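Local coordinates for anaerobically-induced outer membrane porin OprE (Pseudomonas aeruginosa, PDB 4FRX), which forms a beta-barrel in the outer membrane and probably acts as a porin, letting small solutes pass as in other members of the OprD family, at residues Ser267-Tyr270 against Val274-Gly277; Phe246-Asp251 against Ser308-Leu313. All coordinates share one frame; numbering follows the deposited sequence.

Contact 1: residues Ser267-Tyr270 against Val274-Gly277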
loop_
_atom_site.group_PDB
_atom_site.type_symbol
_atom_site.label_atom_id
_atom_site.label_comp_id
_atom_site.label_asym_id
_atom_site.label_seq_id
_atom_site.Cartn_x
_atom_site.Cartn_y
_atom_site.Cartn_z
ATOM N N SER A 267 14.538 -9.827 -6.786
ATOM C CA SER A 267 15.054 -9.029 -7.890
ATOM C C SER A 267 16.077 -8.004 -7.381
ATOM O O SER A 267 15.989 -7.516 -6.257
ATOM C CB SER A 267 13.909 -8.297 -8.606
ATOM O OG SER A 267 13.046 -9.219 -9.252
ATOM N N GLY A 268 17.055 -7.704 -8.222
ATOM C CA GLY A 268 18.098 -6.744 -7.919
ATOM C C GLY A 268 19.078 -6.824 -9.079
ATOM O O GLY A 268 18.713 -7.275 -10.163
ATOM N N TYR A 269 20.315 -6.389 -8.866
ATOM C CA TYR A 269 21.347 -6.573 -9.880
ATOM C C TYR A 269 22.644 -7.000 -9.207
ATOM O O TYR A 269 23.136 -6.328 -8.300
ATOM C CB TYR A 269 21.554 -5.337 -10.765
ATOM C CG TYR A 269 22.498 -5.691 -11.890
ATOM C CD1 TYR A 269 22.086 -6.553 -12.907
ATOM C CD2 TYR A 269 23.815 -5.243 -11.900
ATOM C CE1 TYR A 269 22.940 -6.932 -13.913
ATOM C CE2 TYR A 269 24.684 -5.625 -12.919
ATOM C CZ TYR A 269 24.231 -6.477 -13.913
ATOM O OH TYR A 269 25.062 -6.880 -14.941
ATOM N N TYR A 270 23.188 -8.129 -9.639
ATOM C CA TYR A 270 24.276 -8.761 -8.894
ATOM C C TYR A 270 25.507 -8.981 -9.731
ATOM O O TYR A 270 26.370 -9.774 -9.361
ATOM C CB TYR A 270 23.800 -10.098 -8.300
ATOM C CG TYR A 270 22.584 -9.930 -7.425
ATOM C CD1 TYR A 270 21.308 -9.875 -7.984
ATOM C CD2 TYR A 270 22.709 -9.780 -6.041
ATOM C CE1 TYR A 270 20.194 -9.699 -7.194
ATOM C CE2 TYR A 270 21.598 -9.595 -5.246
ATOM C CZ TYR A 270 20.345 -9.554 -5.824
ATOM O OH TYR A 270 19.219 -9.388 -5.043
ATOM N N VAL A 274 23.149 -11.069 -13.853
ATOM C CA VAL A 274 22.318 -11.760 -12.870
ATOM C C VAL A 274 21.368 -10.774 -12.164
ATOM O O VAL A 274 21.810 -9.793 -11.570
ATOM C CB VAL A 274 23.172 -12.493 -11.823
ATOM C CG1 VAL A 274 22.280 -13.129 -10.753
ATOM C CG2 VAL A 274 24.043 -13.544 -12.486
ATOM N N THR A 275 20.068 -11.054 -12.224
ATOM C CA THR A 275 19.051 -10.134 -11.702
ATOM C C THR A 275 18.246 -10.682 -10.518
ATOM O O THR A 275 17.231 -10.109 -10.138
ATOM C CB THR A 275 18.059 -9.739 -12.812
ATOM O OG1 THR A 275 17.370 -10.911 -13.275
ATOM C CG2 THR A 275 18.803 -9.094 -13.983
ATOM N N LYS A 276 18.685 -11.794 -9.937
ATOM C CA LYS A 276 17.990 -12.361 -8.781
ATOM C C LYS A 276 19.045 -12.796 -7.773
ATOM O O LYS A 276 20.102 -13.299 -8.156
ATOM C CB LYS A 276 17.127 -13.565 -9.198
ATOM C CG LYS A 276 15.906 -13.196 -10.011
ATOM C CD LYS A 276 15.100 -14.426 -10.386
ATOM C CE LYS A 276 13.821 -14.038 -11.126
ATOM N NZ LYS A 276 14.097 -13.106 -12.252
ATOM N N GLY A 277 18.779 -12.600 -6.490
ATOM C CA GLY A 277 19.764 -12.970 -5.490
ATOM C C GLY A 277 19.381 -12.612 -4.063
ATOM O O GLY A 277 18.208 -12.623 -3.699
HETATM O O HOH W 1 14.602 -9.943 -11.485
#
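The ring of Y270 lies across the backbone of K276 and G277, and this is the tightly packed half of the contact. G277 CA sits over one face of the ring, 3.8 Å from its centroid and offset toward the rim, in a CH-pi contact that brings backbone directly onto the aromatic surface. CE1 of Y270 comes to 3.3 Å from G277 N. At the ring's edge, and in its plane, lies V274 O, the same oxygen that accepts the backbone bond from Y270 N (2.9 Å). With CG beside the backbone N (chi1 -56°), the Y270 side chain turns back over the opposing chain, and its hydroxyl carries on to a hydrogen bond with E278 O. The two segments are the arms of a beta hairpin: S267 and K276 form an antiparallel non-hydrogen-bonded pair, and the short strands 266-267 and 276-277 belong to the long connection between barrel strands 237-250 and 280-292. Beyond that pair the arms are less regular. T275 O gathers several partners: G268 N donates to it at 3.1 Å, and S267 CA approaches the same oxygen in a CA-H...O contact. A water makes a further bond to T275 O, at 3.0 Å, and also meets S267 OG at 2.8 Å; the ammonium of K276 reaches it by a weak bond. On this looser side S267 and K276 share a face of the hairpin, yet water rather than direct contact links their polar ends. V274 is likewise exposed, with CG1 no closer than 4.2 Å to Y270 CB, while the Y269 ring lies beside V274 O and its hydroxyl hydrogen-bonds G273 N in the turn.

Contact 2: residues Phe246-Asp251 against Ser308-Leu313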
loop_
_atom_site.group_PDB
_atom_site.type_symbol
_atom_site.label_atom_id
_atom_site.label_comp_id
_atom_site.label_asym_id
_atom_site.label_seq_id
_atom_site.Cartn_x
_atom_site.Cartn_y
_atom_site.Cartn_z
ATOM N N PHE A 246 15.164 2.569 5.801
ATOM C CA PHE A 246 14.885 1.129 5.851
ATOM C C PHE A 246 16.198 0.364 5.738
ATOM O O PHE A 246 17.027 0.690 4.897
ATOM C CB PHE A 246 14.045 0.676 4.652
ATOM C CG PHE A 246 12.576 1.024 4.714
ATOM C CD1 PHE A 246 11.661 0.145 5.289
ATOM C CD2 PHE A 246 12.094 2.162 4.090
ATOM C CE1 PHE A 246 10.293 0.431 5.292
ATOM C CE2 PHE A 246 10.732 2.455 4.093
ATOM C CZ PHE A 246 9.831 1.576 4.689
ATOM N N ASP A 247 16.395 -0.670 6.547
ATOM C CA ASP A 247 17.507 -1.582 6.295
ATOM C C ASP A 247 16.895 -2.955 6.055
ATOM O O ASP A 247 16.207 -3.480 6.923
ATOM C CB ASP A 247 18.438 -1.667 7.491
ATOM C CG ASP A 247 19.606 -2.598 7.243
ATOM O OD1 ASP A 247 20.561 -2.166 6.582
ATOM O OD2 ASP A 247 19.552 -3.767 7.682
ATOM N N SER A 248 17.148 -3.535 4.885
ATOM C CA SER A 248 16.582 -4.841 4.550
ATOM C C SER A 248 17.711 -5.836 4.295
ATOM O O SER A 248 18.630 -5.563 3.514
ATOM C CB SER A 248 15.729 -4.749 3.302
ATOM O OG SER A 248 14.701 -3.779 3.415
ATOM N N SER A 249 17.648 -6.987 4.946
ATOM C CA SER A 249 18.686 -7.996 4.769
ATOM C C SER A 249 18.068 -9.372 4.661
ATOM O O SER A 249 16.870 -9.530 4.904
ATOM C CB SER A 249 19.677 -7.950 5.935
ATOM O OG SER A 249 19.017 -8.157 7.168
ATOM N N SER A 250 18.879 -10.366 4.306
ATOM C CA SER A 250 18.368 -11.708 4.068
ATOM C C SER A 250 17.969 -12.450 5.339
ATOM O O SER A 250 18.499 -12.191 6.419
ATOM C CB SER A 250 19.393 -12.532 3.304
ATOM O OG SER A 250 20.602 -12.645 4.038
ATOM N N ASP A 251 17.033 -13.378 5.183
ATOM C CA ASP A 251 16.587 -14.234 6.275
ATOM C C ASP A 251 16.459 -15.646 5.735
ATOM O O ASP A 251 16.041 -15.835 4.594
ATOM C CB ASP A 251 15.228 -13.770 6.811
ATOM C CG ASP A 251 14.675 -14.701 7.891
ATOM O OD1 ASP A 251 15.015 -14.499 9.074
ATOM O OD2 ASP A 251 13.910 -15.639 7.565
ATOM N N SER A 308 20.038 -5.536 -3.957
ATOM C CA SER A 308 18.659 -5.970 -4.202
ATOM C C SER A 308 17.731 -4.774 -4.319
ATOM O O SER A 308 18.033 -3.688 -3.801
ATOM C CB SER A 308 18.163 -6.904 -3.097
ATOM O OG SER A 308 17.623 -6.159 -2.011
ATOM N N ASP A 309 16.621 -4.973 -5.024
ATOM C CA ASP A 309 15.514 -4.020 -4.990
ATOM C C ASP A 309 15.034 -3.873 -3.559
ATOM O O ASP A 309 15.346 -4.681 -2.676
ATOM C CB ASP A 309 14.329 -4.505 -5.830
ATOM C CG ASP A 309 14.642 -4.609 -7.319
ATOM O OD1 ASP A 309 15.752 -4.241 -7.778
ATOM O OD2 ASP A 309 13.737 -5.068 -8.036
ATOM N N PHE A 310 14.277 -2.822 -3.313
ATOM C CA PHE A 310 13.644 -2.680 -2.021
ATOM C C PHE A 310 12.578 -3.765 -1.872
ATOM O O PHE A 310 11.703 -3.867 -2.723
ATOM C CB PHE A 310 12.966 -1.327 -1.945
ATOM C CG PHE A 310 12.177 -1.135 -0.686
ATOM C CD1 PHE A 310 12.821 -0.897 0.520
ATOM C CD2 PHE A 310 10.786 -1.181 -0.710
ATOM C CE1 PHE A 310 12.097 -0.704 1.689
ATOM C CE2 PHE A 310 10.053 -0.991 0.442
ATOM C CZ PHE A 310 10.714 -0.749 1.653
ATOM N N PRO A 311 12.648 -4.585 -0.802
ATOM C CA PRO A 311 11.676 -5.681 -0.658
ATOM C C PRO A 311 10.382 -5.288 0.073
ATOM O O PRO A 311 10.393 -4.523 1.045
ATOM C CB PRO A 311 12.451 -6.716 0.170
ATOM C CG PRO A 311 13.275 -5.855 1.105
ATOM C CD PRO A 311 13.683 -4.635 0.245
ATOM N N PHE A 312 9.269 -5.839 -0.405
ATOM C CA PHE A 312 7.944 -5.631 0.177
ATOM C C PHE A 312 7.026 -6.764 -0.307
ATOM O O PHE A 312 7.269 -7.364 -1.368
ATOM C CB PHE A 312 7.366 -4.264 -0.211
ATOM C CG PHE A 312 7.335 -4.013 -1.692
ATOM C CD1 PHE A 312 8.478 -3.593 -2.364
ATOM C CD2 PHE A 312 6.167 -4.197 -2.415
ATOM C CE1 PHE A 312 8.460 -3.362 -3.737
ATOM C CE2 PHE A 312 6.136 -3.964 -3.795
ATOM C CZ PHE A 312 7.282 -3.537 -4.451
ATOM N N LEU A 313 5.973 -7.038 0.457
ATOM C CA LEU A 313 5.072 -8.154 0.153
ATOM C C LEU A 313 4.379 -7.925 -1.190
ATOM O O LEU A 313 3.772 -6.890 -1.406
ATOM C CB LEU A 313 4.032 -8.316 1.255
ATOM C CG LEU A 313 4.589 -8.605 2.649
ATOM C CD1 LEU A 313 3.457 -8.872 3.628
ATOM C CD2 LEU A 313 5.613 -9.762 2.632
#
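F246 and F310 make a T-shaped aromatic pair, the edge of F310 directed at the face of F246. The centroids are 4.8 Å apart and the planes stand at 71°. CZ of F310 lies over the centre of the F246 ring, 3.7 Å above its plane, and CE1 of F310 comes within 3.5 Å of F246 CG, so two neighbouring ring carbons press on the same face. F310 reaches this position with CG anti to its own backbone N (chi1 175°), which extends the ring from the loop toward the strand.

The second kind of contact is close packing of S248 against the P311 ring. P311 CG presses to 3.5 Å from S248 CB, a snug fit for two carbons, and both CG and CD approach the hydroxyl oxygen. That hydroxyl is buried but satisfied by Q223 NE2, and the same amide nitrogen also bonds P311 O.

No hydrogen bond passes directly between the segments. Within the loop, S308 OG donates to D309 O at 2.8 Å and accepts from D280 N, tying this part of the loop to the start of strand 280-292. Packing a long loop back onto a barrel strand is consistent with the inward-folded loops that narrow the channel in OprD-family porins. Here the loop after strand 295-305 rests on strand 237-250, between strand 221-234, which supplies Q223 and F225, and strand 280-292, where A283 and N281 pack on F246 and F310.

How the contacts relate
Contact 2 is buried, closer to the centre of the chain, and holds a loop against a barrel strand through aromatic and proline packing; contact 1 is a surface hairpin held by backbone bonds, one tyrosine ring and a bridging water. In sequence, the hairpin falls within the 56 residues that separate the two segments of contact 2. The centres are about 13 Å apart, and the contacts meet directly: D309 N probably donates to S267 O at 2.9 Å, while Y270 OH packs on S308 CB at 3.3 Å. Segment 308-313 therefore joins both, its beginning lying along the hairpin and F310 and P311 facing strand 237-250.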